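Local coordinates for phosphate-binding protein (Xanthomonas axonopodis pv. citri, PDB 5UB3) that probably acts as a periplasmic solute-binding receptor, here with chloride bound, working as a pair with a diguanylate cyclase, at residues F93-F98 with H204-V209; A117-S122 with G179-V184; G126-M131 with A270-V275; P208-V213 with R262-E267. All blocks are in the same frame, centred on the assembly; numbering follows the deposited sequence.

Contact 1 of 4, residues F93-F98 with H204-V209; sequences FHTLFF and HRTAPV
His-94 and Arg-205 meet between two antiparallel strands that run between the lobes of a periplasmic binding protein, a crossing that probably serves as its hinge, as in relatives of this fold. The Arg-205 chain is extended from CG to NE and crosses the imidazole at a slant, the two planes 50° apart, bringing NH1 to 2.9 Å from NE2 of His-94. NH1 lies in the imidazole plane, yet NE2 stands 24° out of the guanidinium plane and the N-H angle is a bent 132°.

Thr-206 does the work of a backbone group where the strand pairing shifts by one residue. With OG1 held between its own N and carbonyl carbon, the hydroxyl accepts the N-H of Thr-95 (N to OG1 3.0 Å) and donates to Ala-207 O, so it is gripped twice. The Thr-206 N-H returns to Thr-95 O at 2.9 Å, while the hydroxyl of Thr-95 turns away to the carbonyl of Ser-125.

Further along, Phe-97 and His-204 lie side by side and point the same way, their rings meeting obliquely with Phe-97 CD1 3.9 Å from His-204 CD2. A hydrogen bond from His-204 NE2 to Glu-133 holds the imidazole from its far end. The methyl of Thr-206 fits at the edge of the Phe-97 ring, CG2 to CE1 4.2 Å. At the other end, where Phe-93 and Val-209 exchange two backbone hydrogen bonds, Val-209 CG2 sits near the Phe-93 ring plane, 3.7 Å from CE1.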
loop_
_atom_site.group_PDB
_atom_site.type_symbol
_atom_site.label_atom_id
_atom_site.label_comp_id
_atom_site.label_asym_id
_atom_site.label_seq_id
_atom_site.Cartn_x
_atom_site.Cartn_y
_atom_site.Cartn_z
ATOM N N PHE A 93 1.188 10.111 -1.834
ATOM C CA PHE A 93 1.636 10.098 -0.476
ATOM C C PHE A 93 3.143 9.884 -0.398
ATOM O O PHE A 93 3.771 9.638 -1.409
ATOM C CB PHE A 93 0.785 9.135 0.349
ATOM C CG PHE A 93 1.016 7.655 0.089
ATOM C CD1 PHE A 93 1.742 7.165 -1.000
ATOM C CD2 PHE A 93 0.469 6.753 0.994
ATOM C CE1 PHE A 93 1.925 5.814 -1.189
ATOM C CE2 PHE A 93 0.640 5.373 0.826
ATOM C CZ PHE A 93 1.381 4.911 -0.262
ATOM N N HIS A 94 3.700 9.910 0.815
ATOM C CA HIS A 94 5.107 9.653 1.015
ATOM C C HIS A 94 5.323 9.043 2.356
ATOM O O HIS A 94 4.414 9.024 3.138
ATOM C CB HIS A 94 5.990 10.891 0.870
ATOM C CG HIS A 94 5.669 11.995 1.807
ATOM N ND1 HIS A 94 4.697 12.923 1.550
ATOM C CD2 HIS A 94 6.208 12.323 3.000
ATOM C CE1 HIS A 94 4.663 13.807 2.528
ATOM N NE2 HIS A 94 5.556 13.448 3.428
ATOM N N THR A 95 6.528 8.517 2.541
ATOM C CA THR A 95 6.916 7.922 3.813
ATOM C C THR A 95 7.599 8.958 4.677
ATOM O O THR A 95 8.372 9.779 4.177
ATOM C CB THR A 95 7.727 6.660 3.591
ATOM O OG1 THR A 95 6.822 5.645 3.123
ATOM C CG2 THR A 95 8.345 6.200 4.905
ATOM N N LEU A 96 7.250 8.947 5.955
ATOM C CA LEU A 96 8.004 9.682 6.939
ATOM C C LEU A 96 8.624 8.750 7.954
ATOM O O LEU A 96 8.087 7.672 8.284
ATOM C CB LEU A 96 7.162 10.767 7.570
ATOM C CG LEU A 96 5.773 10.514 8.103
ATOM C CD1 LEU A 96 5.968 9.747 9.385
ATOM C CD2 LEU A 96 4.952 11.796 8.350
ATOM N N PHE A 97 9.801 9.127 8.393
ATOM C CA PHE A 97 10.478 8.380 9.442
ATOM C C PHE A 97 10.320 9.222 10.662
ATOM O O PHE A 97 10.541 10.421 10.615
ATOM C CB PHE A 97 11.942 8.219 9.132
ATOM C CG PHE A 97 12.238 7.272 7.992
ATOM C CD1 PHE A 97 12.029 7.663 6.691
ATOM C CD2 PHE A 97 12.770 6.029 8.232
ATOM C CE1 PHE A 97 12.326 6.815 5.647
ATOM C CE2 PHE A 97 13.059 5.162 7.204
ATOM C CZ PHE A 97 12.864 5.572 5.897
ATOM N N PHE A 98 9.985 8.613 11.786
ATOM C CA PHE A 98 9.828 9.379 12.978
ATOM C C PHE A 98 10.470 8.685 14.170
ATOM O O PHE A 98 10.630 7.467 14.183
ATOM C CB PHE A 98 8.352 9.643 13.238
ATOM C CG PHE A 98 7.582 8.422 13.543
ATOM C CD1 PHE A 98 7.017 7.676 12.506
ATOM C CD2 PHE A 98 7.441 7.970 14.871
ATOM C CE1 PHE A 98 6.329 6.509 12.778
ATOM C CE2 PHE A 98 6.751 6.826 15.147
ATOM C CZ PHE A 98 6.201 6.081 14.111
ATOM N N HIS A 204 12.759 12.399 8.645
ATOM C CA HIS A 204 13.037 12.280 7.239
ATOM C C HIS A 204 11.737 12.077 6.489
ATOM O O HIS A 204 10.786 11.443 6.999
ATOM C CB HIS A 204 13.927 11.100 6.985
ATOM C CG HIS A 204 14.357 10.986 5.566
ATOM N ND1 HIS A 204 15.437 11.681 5.065
ATOM C CD2 HIS A 204 13.813 10.323 4.514
ATOM C CE1 HIS A 204 15.581 11.402 3.782
ATOM N NE2 HIS A 204 14.592 10.608 3.415
ATOM N N ARG A 205 11.728 12.565 5.268
ATOM C CA ARG A 205 10.568 12.384 4.374
ATOM C C ARG A 205 11.061 11.874 3.056
ATOM O O ARG A 205 12.054 12.390 2.590
ATOM C CB ARG A 205 9.829 13.744 4.168
ATOM C CG ARG A 205 9.119 14.247 5.405
ATOM C CD ARG A 205 8.365 15.553 5.174
ATOM N NE ARG A 205 7.582 15.927 6.367
ATOM C CZ ARG A 205 6.235 15.864 6.510
ATOM N NH1 ARG A 205 5.426 15.476 5.537
ATOM N NH2 ARG A 205 5.659 16.257 7.657
ATOM N N THR A 206 10.367 10.892 2.447
ATOM C CA THR A 206 10.683 10.464 1.115
ATOM C C THR A 206 9.961 11.343 0.111
ATOM O O THR A 206 9.105 12.149 0.475
ATOM C CB THR A 206 10.298 8.980 0.853
ATOM O OG1 THR A 206 8.877 8.835 0.776
ATOM C CG2 THR A 206 10.865 8.060 1.966
ATOM N N ALA A 207 10.306 11.131 -1.148
ATOM C CA ALA A 207 9.613 11.792 -2.290
ATOM C C ALA A 207 8.231 11.194 -2.386
ATOM O O ALA A 207 8.039 10.026 -2.004
ATOM C CB ALA A 207 10.382 11.552 -3.608
ATOM N N PRO A 208 7.272 11.956 -2.911
ATOM C CA PRO A 208 5.907 11.400 -2.994
ATOM C C PRO A 208 5.797 10.495 -4.170
ATOM O O PRO A 208 6.569 10.606 -5.105
ATOM C CB PRO A 208 5.031 12.641 -3.164
ATOM C CG PRO A 208 5.932 13.552 -3.926
ATOM C CD PRO A 208 7.281 13.372 -3.265
ATOM N N VAL A 209 4.869 9.561 -4.083
ATOM C CA VAL A 209 4.532 8.677 -5.198
ATOM C C VAL A 209 3.029 8.700 -5.289
ATOM O O VAL A 209 2.373 9.045 -4.320
ATOM C CB VAL A 209 5.062 7.225 -4.952
ATOM C CG1 VAL A 209 6.593 7.188 -4.870
ATOM C CG2 VAL A 209 4.440 6.659 -3.712
#

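Contact 2 of 4, residues A117-S122 with G179-V184; sequences ALQNAS and GALSNV
Ala-117 and Gly-179 form a parallel bridge, CA to CA 4.9 Å, in the interior of one lobe of the periplasmic binding fold, where strands 115-118 and 178-182 run next to each other before parting. The pairing is already fading here: the N-H of Ala-180 meets Ala-117 O in a weak hydrogen bond of 3.4 Å, and the next CA pair, Leu-118 and Ala-180, has opened to 6.1 Å. Beyond it the first chain becomes a loop, while the second passes into helix 183-186, with Ser-182 at the N-cap position and its OG bonded to the backbone N of Asp-185.

Side chains bridge the widening gap. Leu-118 starts off away from its neighbour strand, but its CD2 branch swings back to touch the Ala-180 methyl, CD2 to CB 3.9 Å; helix 124-136 packs on both through Pro-130. Gln-119 instead points across. Its chain is extended beyond CG (chi2 168°), carrying the amide to the second strand, where it crosses Leu-181 at about a right angle. Helix 164-172 packs on this pair, with Lys-164 against both Gln-119 and Leu-181. In this fold, loops at the carboxyl ends of parallel strands commonly face the ligand cleft, consistent with the course of 119-122. The Gln-119 amide nitrogen NE2 ends 3.4 Å from the Leu-181 methyl CD2 and 3.6 Å from Ala-180 O.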
loop_
_atom_site.group_PDB
_atom_site.type_symbol
_atom_site.label_atom_id
_atom_site.label_comp_id
_atom_site.label_asym_id
_atom_site.label_seq_id
_atom_site.Cartn_x
_atom_site.Cartn_y
_atom_site.Cartn_z
ATOM N N ALA A 117 11.102 0.132 12.917
ATOM C CA ALA A 117 9.869 -0.603 12.852
ATOM C C ALA A 117 9.250 -0.455 11.484
ATOM O O ALA A 117 8.918 0.650 11.090
ATOM C CB ALA A 117 8.868 -0.055 13.897
ATOM N N LEU A 118 9.072 -1.569 10.804
ATOM C CA LEU A 118 8.375 -1.626 9.537
ATOM C C LEU A 118 7.156 -2.486 9.645
ATOM O O LEU A 118 6.931 -3.166 10.641
ATOM C CB LEU A 118 9.319 -2.203 8.524
ATOM C CG LEU A 118 10.562 -1.323 8.357
ATOM C CD1 LEU A 118 11.465 -1.899 7.267
ATOM C CD2 LEU A 118 10.157 0.070 7.964
ATOM N N GLN A 119 6.370 -2.500 8.589
ATOM C CA GLN A 119 5.118 -3.172 8.655
ATOM C C GLN A 119 5.085 -4.626 8.208
ATOM O O GLN A 119 5.055 -5.518 9.052
ATOM C CB GLN A 119 4.095 -2.326 7.971
ATOM C CG GLN A 119 3.724 -1.155 8.854
ATOM C CD GLN A 119 2.927 -0.110 8.128
ATOM O OE1 GLN A 119 1.877 -0.394 7.512
ATOM N NE2 GLN A 119 3.403 1.124 8.199
ATOM N N ASN A 120 4.956 -4.871 6.929
ATOM C CA ASN A 120 5.056 -6.203 6.355
ATOM C C ASN A 120 5.554 -5.949 4.956
ATOM O O ASN A 120 5.528 -4.802 4.518
ATOM C CB ASN A 120 3.709 -6.942 6.246
ATOM C CG ASN A 120 2.662 -6.137 5.499
ATOM O OD1 ASN A 120 2.793 -5.791 4.297
ATOM N ND2 ASN A 120 1.632 -5.774 6.226
ATOM N N ALA A 121 5.917 -7.005 4.223
ATOM C CA ALA A 121 6.617 -6.863 2.929
ATOM C C ALA A 121 5.767 -6.278 1.788
ATOM O O ALA A 121 6.314 -5.783 0.783
ATOM C CB ALA A 121 7.237 -8.187 2.534
ATOM N N SER A 122 4.440 -6.302 1.966
ATOM C CA SER A 122 3.509 -5.793 1.009
ATOM C C SER A 122 3.190 -4.291 1.215
ATOM O O SER A 122 2.509 -3.674 0.376
ATOM C CB SER A 122 2.262 -6.716 1.014
ATOM O OG SER A 122 2.676 -8.113 0.888
ATOM N N GLY A 179 10.355 4.763 13.419
ATOM C CA GLY A 179 9.206 4.210 12.790
ATOM C C GLY A 179 9.029 4.772 11.398
ATOM O O GLY A 179 9.504 5.865 11.145
ATOM N N ALA A 180 8.407 3.993 10.500
ATOM C CA ALA A 180 8.080 4.488 9.161
ATOM C C ALA A 180 6.588 4.353 8.972
ATOM O O ALA A 180 6.035 3.331 9.244
ATOM C CB ALA A 180 8.821 3.749 8.098
ATOM N N LEU A 181 5.947 5.444 8.555
ATOM C CA LEU A 181 4.516 5.441 8.178
ATOM C C LEU A 181 4.306 6.426 7.031
ATOM O O LEU A 181 5.191 7.272 6.804
ATOM C CB LEU A 181 3.705 5.926 9.334
ATOM C CG LEU A 181 3.527 5.051 10.558
ATOM C CD1 LEU A 181 2.720 5.816 11.587
ATOM C CD2 LEU A 181 2.789 3.786 10.226
ATOM N N SER A 182 3.130 6.387 6.362
ATOM C CA SER A 182 2.829 7.401 5.330
ATOM C C SER A 182 2.513 8.722 6.034
ATOM O O SER A 182 2.105 8.775 7.193
ATOM C CB SER A 182 1.593 7.046 4.463
ATOM O OG SER A 182 0.433 7.312 5.207
ATOM N N ASN A 183 2.652 9.794 5.286
ATOM C CA ASN A 183 2.265 11.102 5.763
ATOM C C ASN A 183 0.809 11.162 6.080
ATOM O O ASN A 183 0.414 11.862 6.942
ATOM C CB ASN A 183 2.620 12.147 4.738
ATOM C CG ASN A 183 1.859 11.964 3.443
ATOM O OD1 ASN A 183 1.810 10.890 2.831
ATOM N ND2 ASN A 183 1.225 13.031 3.040
ATOM N N VAL A 184 0.006 10.346 5.417
ATOM C CA VAL A 184 -1.434 10.297 5.702
ATOM C C VAL A 184 -1.722 9.573 7.006
ATOM O O VAL A 184 -2.547 10.013 7.854
ATOM C CB VAL A 184 -2.186 9.595 4.580
ATOM C CG1 VAL A 184 -3.692 9.618 4.860
ATOM C CG2 VAL A 184 -1.878 10.263 3.264
#

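Contact 3 of 4, residues G126-M131 with A270-V275; sequences GYLLPM and AGVQRV
Helices 126-131 and 270-275 cross almost at a right angle, 92° between their N-to-C directions, with axes 9.3 Å apart and CA atoms closest at Leu-128 and Val-272, 6.2 Å. The first helix is irregular: it has a wider pi-type turn at 126-128 and kinks at Pro-130, which has no N-H to give to the turn before.

Val-275 is the central side chain of a contact without hydrogen bonds between the helices, made almost wholly by apolar side chains. It points toward the other helix and divides its two methyls. CG1, anti to the valine N (chi1 170°), enters among three side chains, 4.0 Å from Met-131 CB, and near Leu-128 CD2 and the Tyr-127 ring, whose CE2 it meets obliquely at 4.2 Å. CG2 instead lies over the backbone, 3.7 Å from the carbonyl oxygen of Leu-128. One turn earlier, Val-272 adds a second point of touch, its CG2 against Leu-128 CD1 at 4.1 Å; CD1 thus rests on Val-272, while CD2 lies between the two valines.

Met-131 offers the contact its CB, then bends at both of its next torsions and leads its sulfur away. Within its own helix its CG rests over one face of the Tyr-127 ring, offset toward the rim, while Tyr-158 of strand 156-160 touches both residues. Leu-72 of helix 67-75 packs on both Leu-128 and Val-272. The arrangement is a near-perpendicular helix-helix crossing, through which the C-terminal helix of this two-lobed periplasmic binding protein docks on the helix that follows strand 115-118.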
loop_
_atom_site.group_PDB
_atom_site.type_symbol
_atom_site.label_atom_id
_atom_site.label_comp_id
_atom_site.label_asym_id
_atom_site.label_seq_id
_atom_site.Cartn_x
_atom_site.Cartn_y
_atom_site.Cartn_z
ATOM N N GLY A 126 5.198 1.611 4.465
ATOM C CA GLY A 126 5.723 1.030 5.702
ATOM C C GLY A 126 6.734 -0.065 5.496
ATOM O O GLY A 126 7.180 -0.692 6.477
ATOM N N TYR A 127 7.147 -0.292 4.255
ATOM C CA TYR A 127 8.250 -1.218 3.981
ATOM C C TYR A 127 8.997 -0.821 2.738
ATOM O O TYR A 127 10.195 -0.554 2.753
ATOM C CB TYR A 127 7.744 -2.693 3.863
ATOM C CG TYR A 127 8.798 -3.657 3.570
ATOM C CD1 TYR A 127 9.677 -4.072 4.565
ATOM C CD2 TYR A 127 8.975 -4.159 2.293
ATOM C CE1 TYR A 127 10.669 -5.001 4.293
ATOM C CE2 TYR A 127 9.952 -5.063 2.011
ATOM C CZ TYR A 127 10.810 -5.474 2.999
ATOM O OH TYR A 127 11.791 -6.356 2.694
ATOM N N LEU A 128 8.292 -0.775 1.637
ATOM C CA LEU A 128 8.981 -0.627 0.347
ATOM C C LEU A 128 9.633 0.696 0.285
ATOM O O LEU A 128 10.808 0.774 0.012
ATOM C CB LEU A 128 8.021 -0.844 -0.826
ATOM C CG LEU A 128 7.516 -2.283 -0.927
ATOM C CD1 LEU A 128 6.253 -2.412 -1.803
ATOM C CD2 LEU A 128 8.561 -3.320 -1.328
ATOM N N LEU A 129 8.886 1.768 0.494
ATOM C CA LEU A 129 9.465 3.119 0.430
ATOM C C LEU A 129 10.556 3.357 1.426
ATOM O O LEU A 129 11.614 3.831 1.040
ATOM C CB LEU A 129 8.433 4.237 0.520
ATOM C CG LEU A 129 7.395 4.209 -0.613
ATOM C CD1 LEU A 129 6.514 5.461 -0.476
ATOM C CD2 LEU A 129 8.042 4.166 -1.984
ATOM N N PRO A 130 10.316 3.024 2.712
ATOM C CA PRO A 130 11.454 3.263 3.606
ATOM C C PRO A 130 12.702 2.417 3.281
ATOM O O PRO A 130 13.813 2.920 3.422
ATOM C CB PRO A 130 10.920 2.902 4.987
ATOM C CG PRO A 130 9.656 2.127 4.768
ATOM C CD PRO A 130 9.098 2.678 3.454
ATOM N N MET A 131 12.530 1.157 2.891
ATOM C CA MET A 131 13.690 0.345 2.575
ATOM C C MET A 131 14.410 0.923 1.358
ATOM O O MET A 131 15.622 0.954 1.294
ATOM C CB MET A 131 13.346 -1.126 2.266
ATOM C CG MET A 131 12.988 -1.949 3.461
ATOM S SD MET A 131 14.329 -2.036 4.662
ATOM C CE MET A 131 14.829 -3.728 4.424
ATOM N N ALA A 270 10.802 0.271 -10.413
ATOM C CA ALA A 270 12.275 0.066 -10.374
ATOM C C ALA A 270 12.754 0.052 -8.916
ATOM O O ALA A 270 13.532 -0.784 -8.521
ATOM C CB ALA A 270 12.988 1.142 -11.139
ATOM N N GLY A 271 12.231 0.948 -8.121
ATOM C CA GLY A 271 12.628 1.036 -6.731
ATOM C C GLY A 271 12.229 -0.159 -5.917
ATOM O O GLY A 271 12.987 -0.649 -5.104
ATOM N N VAL A 272 11.001 -0.621 -6.128
ATOM C CA VAL A 272 10.514 -1.854 -5.517
ATOM C C VAL A 272 11.366 -3.015 -5.951
ATOM O O VAL A 272 11.689 -3.847 -5.120
ATOM C CB VAL A 272 9.018 -2.106 -5.881
ATOM C CG1 VAL A 272 8.573 -3.525 -5.552
ATOM C CG2 VAL A 272 8.157 -1.062 -5.168
ATOM N N GLN A 273 11.707 -3.093 -7.259
ATOM C CA GLN A 273 12.499 -4.229 -7.737
ATOM C C GLN A 273 13.838 -4.209 -7.035
ATOM O O GLN A 273 14.368 -5.229 -6.669
ATOM C CB GLN A 273 12.734 -4.182 -9.270
ATOM C CG GLN A 273 13.476 -5.383 -9.825
ATOM C CD GLN A 273 12.686 -6.659 -9.599
ATOM O OE1 GLN A 273 13.047 -7.530 -8.771
ATOM N NE2 GLN A 273 11.568 -6.725 -10.253
ATOM N N ARG A 274 14.379 -3.031 -6.870
ATOM C CA ARG A 274 15.677 -2.901 -6.200
ATOM C C ARG A 274 15.603 -3.368 -4.775
ATOM O O ARG A 274 16.524 -4.055 -4.277
ATOM C CB ARG A 274 16.117 -1.466 -6.255
ATOM C CG ARG A 274 17.470 -1.216 -5.651
ATOM C CD ARG A 274 17.754 0.274 -5.658
ATOM N NE ARG A 274 19.070 0.560 -5.134
ATOM C CZ ARG A 274 19.611 1.776 -5.054
ATOM N NH1 ARG A 274 18.968 2.881 -5.441
ATOM N NH2 ARG A 274 20.813 1.871 -4.573
ATOM N N VAL A 275 14.524 -2.992 -4.084
ATOM C CA VAL A 275 14.311 -3.477 -2.717
ATOM C C VAL A 275 14.248 -5.018 -2.714
ATOM O O VAL A 275 14.875 -5.722 -1.892
ATOM C CB VAL A 275 13.038 -2.879 -2.090
ATOM C CG1 VAL A 275 12.713 -3.591 -0.760
ATOM C CG2 VAL A 275 13.226 -1.396 -1.839
#

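Contact 4 of 4, residues P208-V213 with R262-E267; sequences PVPRAV and RRRLQE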
loop_
_atom_site.group_PDB
_atom_site.type_symbol
_atom_site.label_atom_id
_atom_site.label_comp_id
_atom_site.label_asym_id
_atom_site.label_seq_id
_atom_site.Cartn_x
_atom_site.Cartn_y
_atom_site.Cartn_z
ATOM N N PRO A 208 7.272 11.956 -2.911
ATOM C CA PRO A 208 5.907 11.400 -2.994
ATOM C C PRO A 208 5.797 10.495 -4.170
ATOM O O PRO A 208 6.569 10.606 -5.105
ATOM C CB PRO A 208 5.031 12.641 -3.164
ATOM C CG PRO A 208 5.932 13.552 -3.926
ATOM C CD PRO A 208 7.281 13.372 -3.265
ATOM N N VAL A 209 4.869 9.561 -4.083
ATOM C CA VAL A 209 4.532 8.677 -5.198
ATOM C C VAL A 209 3.029 8.700 -5.289
ATOM O O VAL A 209 2.373 9.045 -4.320
ATOM C CB VAL A 209 5.062 7.225 -4.952
ATOM C CG1 VAL A 209 6.593 7.188 -4.870
ATOM C CG2 VAL A 209 4.440 6.659 -3.712
ATOM N N PRO A 210 2.466 8.254 -6.428
ATOM C CA PRO A 210 1.055 8.084 -6.438
ATOM C C PRO A 210 0.658 7.059 -5.407
ATOM O O PRO A 210 1.314 6.062 -5.220
ATOM C CB PRO A 210 0.711 7.607 -7.830
ATOM C CG PRO A 210 1.966 7.482 -8.553
ATOM C CD PRO A 210 3.120 7.718 -7.619
ATOM N N ARG A 211 -0.442 7.364 -4.788
ATOM C CA ARG A 211 -0.939 6.698 -3.624
ATOM C C ARG A 211 -1.524 5.315 -3.872
ATOM O O ARG A 211 -1.245 4.351 -3.151
ATOM C CB ARG A 211 -2.022 7.623 -3.112
ATOM C CG ARG A 211 -2.775 7.031 -2.024
ATOM C CD ARG A 211 -3.103 8.020 -0.986
ATOM N NE ARG A 211 -3.409 7.215 0.162
ATOM C CZ ARG A 211 -4.172 7.617 1.153
ATOM N NH1 ARG A 211 -4.719 8.841 1.171
ATOM N NH2 ARG A 211 -4.371 6.763 2.136
ATOM N N ALA A 212 -2.391 5.200 -4.870
ATOM C CA ALA A 212 -3.088 3.916 -5.068
ATOM C C ALA A 212 -3.489 3.777 -6.490
ATOM O O ALA A 212 -3.452 4.759 -7.227
ATOM C CB ALA A 212 -4.277 3.788 -4.159
ATOM N N VAL A 213 -3.842 2.539 -6.863
ATOM C CA VAL A 213 -4.071 2.193 -8.260
ATOM C C VAL A 213 -4.983 0.989 -8.265
ATOM O O VAL A 213 -4.867 0.073 -7.438
ATOM C CB VAL A 213 -2.744 1.911 -8.988
ATOM C CG1 VAL A 213 -1.943 0.858 -8.307
ATOM C CG2 VAL A 213 -2.912 1.526 -10.455
ATOM N N ARG A 262 2.248 6.786 -15.518
ATOM C CA ARG A 262 3.034 5.630 -16.000
ATOM C C ARG A 262 4.514 5.715 -15.653
ATOM O O ARG A 262 5.109 4.714 -15.276
ATOM C CB ARG A 262 2.927 5.426 -17.516
ATOM C CG ARG A 262 1.568 4.950 -17.934
ATOM C CD ARG A 262 1.397 4.973 -19.441
ATOM N NE ARG A 262 0.012 4.559 -19.759
ATOM C CZ ARG A 262 -0.920 5.259 -20.433
ATOM N NH1 ARG A 262 -0.648 6.467 -20.934
ATOM N NH2 ARG A 262 -2.128 4.699 -20.652
ATOM N N ARG A 263 5.093 6.881 -15.856
ATOM C CA ARG A 263 6.497 7.154 -15.531
ATOM C C ARG A 263 6.685 7.026 -14.033
ATOM O O ARG A 263 7.628 6.424 -13.591
ATOM C CB ARG A 263 6.915 8.543 -15.973
ATOM C CG ARG A 263 7.143 8.697 -17.485
ATOM C CD ARG A 263 7.582 10.136 -17.923
ATOM N NE ARG A 263 6.514 11.154 -17.890
ATOM C CZ ARG A 263 5.765 11.595 -18.930
ATOM N NH1 ARG A 263 5.930 11.150 -20.210
ATOM N NH2 ARG A 263 4.787 12.506 -18.692
ATOM N N ARG A 264 5.749 7.533 -13.258
ATOM C CA ARG A 264 5.901 7.466 -11.809
ATOM C C ARG A 264 5.769 6.053 -11.321
ATOM O O ARG A 264 6.491 5.658 -10.395
ATOM C CB ARG A 264 4.953 8.402 -11.090
ATOM C CG ARG A 264 5.259 9.866 -11.408
ATOM C CD ARG A 264 4.288 10.767 -10.714
ATOM N NE ARG A 264 4.626 10.946 -9.312
ATOM C CZ ARG A 264 3.788 11.414 -8.404
ATOM N NH1 ARG A 264 2.544 11.692 -8.726
ATOM N NH2 ARG A 264 4.185 11.522 -7.131
ATOM N N LEU A 265 4.851 5.280 -11.889
ATOM C CA LEU A 265 4.763 3.861 -11.524
ATOM C C LEU A 265 5.965 3.083 -11.968
ATOM O O LEU A 265 6.433 2.199 -11.257
ATOM C CB LEU A 265 3.498 3.212 -12.078
ATOM C CG LEU A 265 2.225 3.695 -11.393
ATOM C CD1 LEU A 265 1.033 2.992 -12.112
ATOM C CD2 LEU A 265 2.205 3.381 -9.911
ATOM N N GLN A 266 6.492 3.414 -13.146
ATOM C CA GLN A 266 7.706 2.765 -13.623
ATOM C C GLN A 266 8.913 3.057 -12.661
ATOM O O GLN A 266 9.683 2.137 -12.318
ATOM C CB GLN A 266 7.949 3.176 -15.079
ATOM C CG GLN A 266 8.991 2.367 -15.804
ATOM C CD GLN A 266 10.372 2.650 -15.253
ATOM O OE1 GLN A 266 10.791 3.799 -15.212
ATOM N NE2 GLN A 266 11.070 1.616 -14.783
ATOM N N GLU A 267 9.045 4.292 -12.198
ATOM C CA GLU A 267 10.160 4.630 -11.267
ATOM C C GLU A 267 9.978 3.906 -9.935
ATOM O O GLU A 267 10.928 3.381 -9.359
ATOM C CB GLU A 267 10.223 6.094 -11.017
ATOM C CG GLU A 267 10.745 6.808 -12.233
ATOM C CD GLU A 267 10.595 8.323 -12.149
ATOM O OE1 GLU A 267 10.114 8.836 -11.116
ATOM O OE2 GLU A 267 10.967 8.994 -13.141
HETATM O O HOH W 1 7.201 10.014 -8.459
#
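The carbonyl oxygen of Pro-208 is held by Arg-264 in two ways, once directly and once through a water. Arg-264 NH2 gives Pro-208 O a weak bond of 3.3 Å with an N-H angle of 146°. The water accepts from Arg-264 NE at 2.9 Å and donates weakly to the same carbonyl oxygen. Both oxygens lie at the edge of the guanidinium, near its plane, which, with the salt bridge from NH2 to Asp-92, probably limits the rotation of the group.

The flat side is used as well. A bend at the third torsion (chi3 79°) turns a face of the guanidinium to Pro-210, whose CD sits over its centre, 3.8 Å from Arg-264 CZ. Nearer the helix, Arg-264 CB meets Pro-210 CG at 4.0 Å, so the arginine touches the CD-CG side of the proline ring at both its stem and its head. Leu-265 closes on the same ring from the neighbouring helix position, Leu-265 CD2 to Pro-210 CG 4.3 Å, and shares Met-84 of strand 79-87 with it. This is helix-on-strand packing, the long C-terminal helix of the periplasmic binding fold packed on the start of strand 209-217, probably close to where the chain passes between the lobes.

Contact 1 lies beside contact 2 in the sheet, their centres about 10 Å apart: strand 92-100 also pairs with strand 178-182, Leu-96 N lying 2.8 Å from Leu-181 O. Helix 126-131 of contact 3 packs on both, with Pro-130 pressed on Phe-97 and Gly-126 O 2.9 Å from Gln-119 N. Contacts 1 and 4 share Pro-208 and Val-209, where strand 200-205 leads into strand 209-217. Helix 259-277 serves both contacts 3 and 4, about 13 Å apart between centres. Contacts 2 and 4 are farthest apart, about 17 Å between centres, with Val-184 and Arg-211 touching between them.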